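Local atomic coordinates of CRISPR-associated protein CasA/Cse1 (Thermus thermophilus, PDB entry 4AN8), a protein that serves as a subunit of the Cascade ribonucleoprotein complex, which takes part in selecting foreign DNA in CRISPR-based bacterial adaptive immunity. Residues D100-F105 against P217-P222; E376-A381 against P442-R447. All blocks are in the same frame, centred on the assembly; numbering follows the deposited sequence.

Interaction 1: D100-F105 against P217-P222; sequences DRFFLF and PIWEVP
Two loops meet at Arg101 and Trp219, whose CA atoms lie 5.9 Å apart, with no backbone hydrogen bonds between them; the bonds across run from a side chain to the backbone. Bent at both its second and third torsions, the Arg101 chain curls round so that the end of its guanidinium faces Val221 O. NH1 (2.7 Å from Val221 O) and NH2 (2.9 Å from the same oxygen) both donate to it, and the oxygen lies close to the guanidinium plane. NH2 lies nearly in line with the C=O bond, whereas NH1 stands above the carbonyl plane; sharing one oxygen bends both N-H...O angles, to 138° and 147°. Trp219 O sits over one face of the guanidinium. Water 1, 2.8 Å from Ile218 O and 2.8 Å from Pro222 O, bonds weakly to Arg101 NH2. A long, flexible arginine suits this place, its planar end offering two N-H groups to a single carbonyl.

Farther in, Phe102 CZ stands over the middle of the Trp219 indole, 3.7 Å from Trp219 CD2, with the Phe102 ring and the five-membered ring tilted 47° to each other. Pro217 lies against the opposite face, and Trp219 NE1 bonds to Tyr94 OH. Leu104 and Phe105 form a classic beta bulge against Lys10 of strand 10-12. The contact itself is loop-to-loop packing: an arginine fork on a backbone carbonyl outside, and inside an aromatic cluster of Phe102, Trp219 and Phe98 against helix 50-67.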
loop_
_atom_site.group_PDB
_atom_site.type_symbol
_atom_site.label_atom_id
_atom_site.label_comp_id
_atom_site.label_asym_id
_atom_site.label_seq_id
_atom_site.Cartn_x
_atom_site.Cartn_y
_atom_site.Cartn_z
ATOM N N ASP A 100 -0.737 0.904 -29.719
ATOM C CA ASP A 100 -2.157 0.959 -30.072
ATOM C C ASP A 100 -3.075 0.375 -29.000
ATOM O O ASP A 100 -4.303 0.440 -29.140
ATOM C CB ASP A 100 -2.410 0.321 -31.435
ATOM C CG ASP A 100 -1.805 1.134 -32.568
ATOM O OD1 ASP A 100 -1.941 2.377 -32.548
ATOM O OD2 ASP A 100 -1.177 0.531 -33.469
ATOM N N ARG A 101 -2.491 -0.163 -27.930
ATOM C CA ARG A 101 -3.285 -0.637 -26.793
ATOM C C ARG A 101 -3.324 0.367 -25.613
ATOM O O ARG A 101 -3.950 0.103 -24.581
ATOM C CB ARG A 101 -2.806 -2.019 -26.321
ATOM C CG ARG A 101 -2.975 -3.161 -27.358
ATOM C CD ARG A 101 -4.431 -3.504 -27.653
ATOM N NE ARG A 101 -5.130 -4.011 -26.471
ATOM C CZ ARG A 101 -5.215 -5.295 -26.121
ATOM N NH1 ARG A 101 -4.653 -6.236 -26.870
ATOM N NH2 ARG A 101 -5.880 -5.642 -25.017
ATOM N N PHE A 102 -2.695 1.527 -25.782
ATOM C CA PHE A 102 -2.579 2.487 -24.682
ATOM C C PHE A 102 -3.387 3.746 -24.873
ATOM O O PHE A 102 -3.201 4.723 -24.151
ATOM C CB PHE A 102 -1.117 2.852 -24.431
ATOM C CG PHE A 102 -0.377 1.844 -23.597
ATOM C CD1 PHE A 102 0.224 0.750 -24.192
ATOM C CD2 PHE A 102 -0.317 1.982 -22.205
ATOM C CE1 PHE A 102 0.909 -0.163 -23.435
ATOM C CE2 PHE A 102 0.354 1.070 -21.428
ATOM C CZ PHE A 102 0.980 -0.003 -22.039
ATOM N N PHE A 103 -4.293 3.728 -25.840
ATOM C CA PHE A 103 -5.246 4.826 -25.976
ATOM C C PHE A 103 -6.351 4.687 -24.936
ATOM O O PHE A 103 -6.928 3.607 -24.743
ATOM C CB PHE A 103 -5.855 4.899 -27.386
ATOM C CG PHE A 103 -4.899 5.378 -28.456
ATOM C CD1 PHE A 103 -4.730 6.723 -28.700
ATOM C CD2 PHE A 103 -4.199 4.469 -29.243
ATOM C CE1 PHE A 103 -3.864 7.173 -29.698
ATOM C CE2 PHE A 103 -3.324 4.917 -30.248
ATOM C CZ PHE A 103 -3.170 6.268 -30.469
ATOM N N LEU A 104 -6.639 5.803 -24.268
ATOM C CA LEU A 104 -7.701 5.849 -23.277
ATOM C C LEU A 104 -9.075 5.675 -23.938
ATOM O O LEU A 104 -9.979 5.093 -23.348
ATOM C CB LEU A 104 -7.647 7.179 -22.518
ATOM C CG LEU A 104 -8.511 7.262 -21.262
ATOM C CD1 LEU A 104 -8.142 6.116 -20.261
ATOM C CD2 LEU A 104 -8.450 8.653 -20.620
ATOM N N PHE A 105 -9.230 6.219 -25.144
ATOM C CA PHE A 105 -10.447 6.031 -25.960
ATOM C C PHE A 105 -10.053 5.407 -27.300
ATOM O O PHE A 105 -9.107 5.858 -27.965
ATOM C CB PHE A 105 -11.186 7.355 -26.198
ATOM C CG PHE A 105 -11.468 8.117 -24.941
ATOM C CD1 PHE A 105 -12.610 7.861 -24.201
ATOM C CD2 PHE A 105 -10.572 9.082 -24.490
ATOM C CE1 PHE A 105 -12.868 8.561 -23.019
ATOM C CE2 PHE A 105 -10.816 9.811 -23.303
ATOM C CZ PHE A 105 -11.951 9.544 -22.560
ATOM N N PRO A 217 0.585 -8.823 -19.217
ATOM C CA PRO A 217 -0.277 -7.727 -18.777
ATOM C C PRO A 217 -1.513 -7.662 -19.679
ATOM O O PRO A 217 -1.531 -8.282 -20.761
ATOM C CB PRO A 217 0.601 -6.482 -18.974
ATOM C CG PRO A 217 1.575 -6.881 -20.092
ATOM C CD PRO A 217 1.820 -8.365 -19.889
ATOM N N ILE A 218 -2.524 -6.919 -19.232
ATOM C CA ILE A 218 -3.797 -6.865 -19.912
ATOM C C ILE A 218 -3.661 -6.473 -21.386
ATOM O O ILE A 218 -4.450 -6.929 -22.216
ATOM C CB ILE A 218 -4.776 -5.895 -19.202
ATOM C CG1 ILE A 218 -6.219 -6.082 -19.727
ATOM C CG2 ILE A 218 -4.301 -4.418 -19.347
ATOM C CD1 ILE A 218 -6.824 -7.453 -19.409
ATOM N N TRP A 219 -2.665 -5.651 -21.729
ATOM C CA TRP A 219 -2.537 -5.186 -23.110
ATOM C C TRP A 219 -1.856 -6.185 -24.063
ATOM O O TRP A 219 -1.821 -5.948 -25.270
ATOM C CB TRP A 219 -1.833 -3.825 -23.173
ATOM C CG TRP A 219 -0.482 -3.844 -22.534
ATOM C CD1 TRP A 219 0.680 -4.284 -23.100
ATOM C CD2 TRP A 219 -0.146 -3.429 -21.209
ATOM N NE1 TRP A 219 1.716 -4.189 -22.201
ATOM C CE2 TRP A 219 1.238 -3.645 -21.037
ATOM C CE3 TRP A 219 -0.875 -2.909 -20.143
ATOM C CZ2 TRP A 219 1.903 -3.339 -19.857
ATOM C CZ3 TRP A 219 -0.193 -2.601 -18.948
ATOM C CH2 TRP A 219 1.166 -2.821 -18.826
ATOM N N GLU A 220 -1.338 -7.290 -23.527
ATOM C CA GLU A 220 -0.694 -8.329 -24.326
ATOM C C GLU A 220 -1.653 -9.470 -24.711
ATOM O O GLU A 220 -1.265 -10.404 -25.408
ATOM C CB GLU A 220 0.535 -8.918 -23.602
ATOM C CG GLU A 220 1.819 -8.069 -23.680
ATOM C CD GLU A 220 3.030 -8.820 -23.161
ATOM O OE1 GLU A 220 3.057 -10.058 -23.313
ATOM O OE2 GLU A 220 3.958 -8.193 -22.594
ATOM N N VAL A 221 -2.890 -9.390 -24.232
ATOM C CA VAL A 221 -3.916 -10.362 -24.558
ATOM C C VAL A 221 -5.057 -9.618 -25.276
ATOM O O VAL A 221 -5.090 -8.386 -25.288
ATOM C CB VAL A 221 -4.409 -11.138 -23.299
ATOM C CG1 VAL A 221 -3.252 -11.837 -22.610
ATOM C CG2 VAL A 221 -5.110 -10.227 -22.314
ATOM N N PRO A 222 -5.964 -10.362 -25.922
ATOM C CA PRO A 222 -6.977 -9.686 -26.737
ATOM C C PRO A 222 -7.917 -8.848 -25.874
ATOM O O PRO A 222 -8.149 -9.194 -24.708
ATOM C CB PRO A 222 -7.745 -10.850 -27.383
ATOM C CG PRO A 222 -6.838 -12.013 -27.303
ATOM C CD PRO A 222 -6.036 -11.831 -26.043
HETATM O O HOH W 1 -7.194 -7.269 -22.842
#

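Interaction 2: E376-A381 against P442-R447; sequences ENLEKA and PRFFAR
Leu378 lies level with Phe445 and Ala381 with Phe444 where two helical segments run roughly antiparallel, their N-to-C directions 153° apart and their axes 11.5 Å apart at closest approach. The corresponding CA atoms are 7.9 Å apart for Leu378 and Phe445 and 8.8 Å apart for Ala381 and Phe444, a wide spacing that leaves side chains to bridge the helices without any hydrogen bond across. Phe444 does most of this. A first torsion of 164° swings its ring away from its own backbone N and out to helix 376-381, which it meets along its rim: Leu378 CD1 lies near the ring plane, 4.2 Å from Phe444 CE2, as does the backbone oxygen Asn377 O, 4.0 Å from Phe444 CZ, which also accepts the helical bond from Ala381 N. The small Ala381 methyl lies by the end of the ring, at a modelled separation too short to be trusted.

Leu378 is shared between the two aromatics. Both of its methyls approach Phe445 CE1, with CD1 4.1 Å from that atom, so one branched side chain fills the space beside two rings. The carboxamide of Asn377 turns to the chain just past the helix end, its ND2 bonding to Val448 O. Around this buried seam, helix 453-476 closes in through Leu454 on Ala381 and Trp457 on Phe444, while Phe445 stacks on Phe441 of its own helix and rests on Pro364 at the end of strand 354-364.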
loop_
_atom_site.group_PDB
_atom_site.type_symbol
_atom_site.label_atom_id
_atom_site.label_comp_id
_atom_site.label_asym_id
_atom_site.label_seq_id
_atom_site.Cartn_x
_atom_site.Cartn_y
_atom_site.Cartn_z
ATOM N N GLU A 376 16.142 -10.098 15.396
ATOM C CA GLU A 376 16.065 -10.412 16.815
ATOM C C GLU A 376 15.716 -9.159 17.600
ATOM O O GLU A 376 14.813 -9.174 18.438
ATOM C CB GLU A 376 17.399 -10.992 17.295
ATOM C CG GLU A 376 17.672 -10.847 18.784
ATOM C CD GLU A 376 19.112 -11.187 19.148
ATOM O OE1 GLU A 376 19.668 -12.150 18.576
ATOM O OE2 GLU A 376 19.692 -10.484 20.004
ATOM N N ASN A 377 16.425 -8.073 17.317
ATOM C CA ASN A 377 16.139 -6.796 17.965
ATOM C C ASN A 377 14.705 -6.322 17.730
ATOM O O ASN A 377 14.045 -5.835 18.654
ATOM C CB ASN A 377 17.128 -5.719 17.526
ATOM C CG ASN A 377 18.493 -5.932 18.105
ATOM O OD1 ASN A 377 18.635 -6.558 19.155
ATOM N ND2 ASN A 377 19.520 -5.434 17.421
ATOM N N LEU A 378 14.230 -6.468 16.498
ATOM C CA LEU A 378 12.885 -6.030 16.147
ATOM C C LEU A 378 11.861 -6.855 16.914
ATOM O O LEU A 378 10.905 -6.315 17.461
ATOM C CB LEU A 378 12.657 -6.152 14.637
ATOM C CG LEU A 378 11.340 -5.610 14.077
ATOM C CD1 LEU A 378 11.114 -4.139 14.489
ATOM C CD2 LEU A 378 11.324 -5.753 12.552
ATOM N N GLU A 379 12.079 -8.164 16.969
ATOM C CA GLU A 379 11.207 -9.058 17.718
ATOM C C GLU A 379 11.099 -8.619 19.193
ATOM O O GLU A 379 10.006 -8.502 19.740
ATOM C CB GLU A 379 11.730 -10.494 17.609
ATOM C CG GLU A 379 10.725 -11.583 17.950
ATOM C CD GLU A 379 11.231 -12.985 17.597
ATOM O OE1 GLU A 379 12.271 -13.095 16.908
ATOM O OE2 GLU A 379 10.591 -13.978 18.007
ATOM N N LYS A 380 12.237 -8.377 19.834
ATOM C CA LYS A 380 12.241 -7.947 21.235
ATOM C C LYS A 380 11.558 -6.590 21.412
ATOM O O LYS A 380 10.730 -6.417 22.293
ATOM C CB LYS A 380 13.678 -7.847 21.781
ATOM C CG LYS A 380 14.427 -9.170 21.936
ATOM C CD LYS A 380 15.828 -8.929 22.515
ATOM C CE LYS A 380 16.714 -10.174 22.460
ATOM N NZ LYS A 380 16.118 -11.334 23.181
ATOM N N ALA A 381 11.947 -5.621 20.588
ATOM C CA ALA A 381 11.428 -4.266 20.696
ATOM C C ALA A 381 9.913 -4.293 20.655
ATOM O O ALA A 381 9.251 -3.623 21.446
ATOM C CB ALA A 381 11.959 -3.404 19.555
ATOM N N PRO A 442 10.340 5.243 14.217
ATOM C CA PRO A 442 11.304 5.484 13.126
ATOM C C PRO A 442 12.743 5.607 13.598
ATOM O O PRO A 442 13.637 5.127 12.897
ATOM C CB PRO A 442 10.853 6.815 12.529
ATOM C CG PRO A 442 9.372 6.861 12.818
ATOM C CD PRO A 442 9.148 6.107 14.111
ATOM N N ARG A 443 12.964 6.253 14.744
ATOM C CA ARG A 443 14.315 6.455 15.283
ATOM C C ARG A 443 14.908 5.116 15.670
ATOM O O ARG A 443 16.022 4.789 15.293
ATOM C CB ARG A 443 14.288 7.366 16.510
ATOM C CG ARG A 443 13.423 8.602 16.378
ATOM C CD ARG A 443 13.699 9.562 17.531
ATOM N NE ARG A 443 13.933 8.846 18.787
ATOM C CZ ARG A 443 13.087 8.826 19.813
ATOM N NH1 ARG A 443 11.944 9.499 19.745
ATOM N NH2 ARG A 443 13.388 8.140 20.912
ATOM N N PHE A 444 14.147 4.332 16.420
ATOM C CA PHE A 444 14.576 2.977 16.739
ATOM C C PHE A 444 14.788 2.156 15.455
ATOM O O PHE A 444 15.828 1.519 15.281
ATOM C CB PHE A 444 13.546 2.283 17.624
ATOM C CG PHE A 444 13.715 0.794 17.669
ATOM C CD1 PHE A 444 14.645 0.213 18.531
ATOM C CD2 PHE A 444 12.981 -0.023 16.826
ATOM C CE1 PHE A 444 14.820 -1.162 18.558
ATOM C CE2 PHE A 444 13.147 -1.384 16.842
ATOM C CZ PHE A 444 14.074 -1.965 17.697
ATOM N N PHE A 445 13.802 2.190 14.555
ATOM C CA PHE A 445 13.814 1.340 13.365
ATOM C C PHE A 445 15.059 1.568 12.526
ATOM O O PHE A 445 15.692 0.613 12.062
ATOM C CB PHE A 445 12.561 1.555 12.502
ATOM C CG PHE A 445 12.277 0.420 11.540
ATOM C CD1 PHE A 445 12.283 -0.900 11.979
ATOM C CD2 PHE A 445 11.994 0.672 10.201
ATOM C CE1 PHE A 445 12.004 -1.939 11.107
ATOM C CE2 PHE A 445 11.715 -0.367 9.329
ATOM C CZ PHE A 445 11.725 -1.678 9.785
ATOM N N ALA A 446 15.421 2.831 12.340
ATOM C CA ALA A 446 16.634 3.136 11.598
ATOM C C ALA A 446 17.890 2.495 12.224
ATOM O O ALA A 446 18.892 2.295 11.537
ATOM C CB ALA A 446 16.802 4.645 11.456
ATOM N N ARG A 447 17.844 2.159 13.515
ATOM C CA ARG A 447 19.029 1.599 14.174
ATOM C C ARG A 447 18.848 0.138 14.596
ATOM O O ARG A 447 19.538 -0.356 15.484
ATOM C CB ARG A 447 19.439 2.460 15.371
ATOM C CG ARG A 447 19.679 3.918 15.024
ATOM C CD ARG A 447 20.169 4.713 16.225
ATOM N NE ARG A 447 19.768 6.117 16.151
ATOM C CZ ARG A 447 20.037 7.028 17.085
ATOM N NH1 ARG A 447 20.716 6.682 18.177
ATOM N NH2 ARG A 447 19.625 8.285 16.931
#

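How the interactions relate
Both segments of interaction 1 precede those of interaction 2 in the sequence, and the two contacts lie on opposite sides of the chain's centre, their own centres 45 Å apart and their nearest atoms about 30 Å apart. They share no helix, strand or sheet. Interaction 1 joins the loops after helices 88-98 and 199-206 in the large mixed alpha/beta N-terminal part, whereas interaction 2 packs helix 372-403 against helix 429-446 in the C-terminal helical bundle known from this family. The long strands 342-351 and 354-364 come between them in sequence. Each contact therefore belongs to the internal packing of one lobe, and neither joins the two lobes directly.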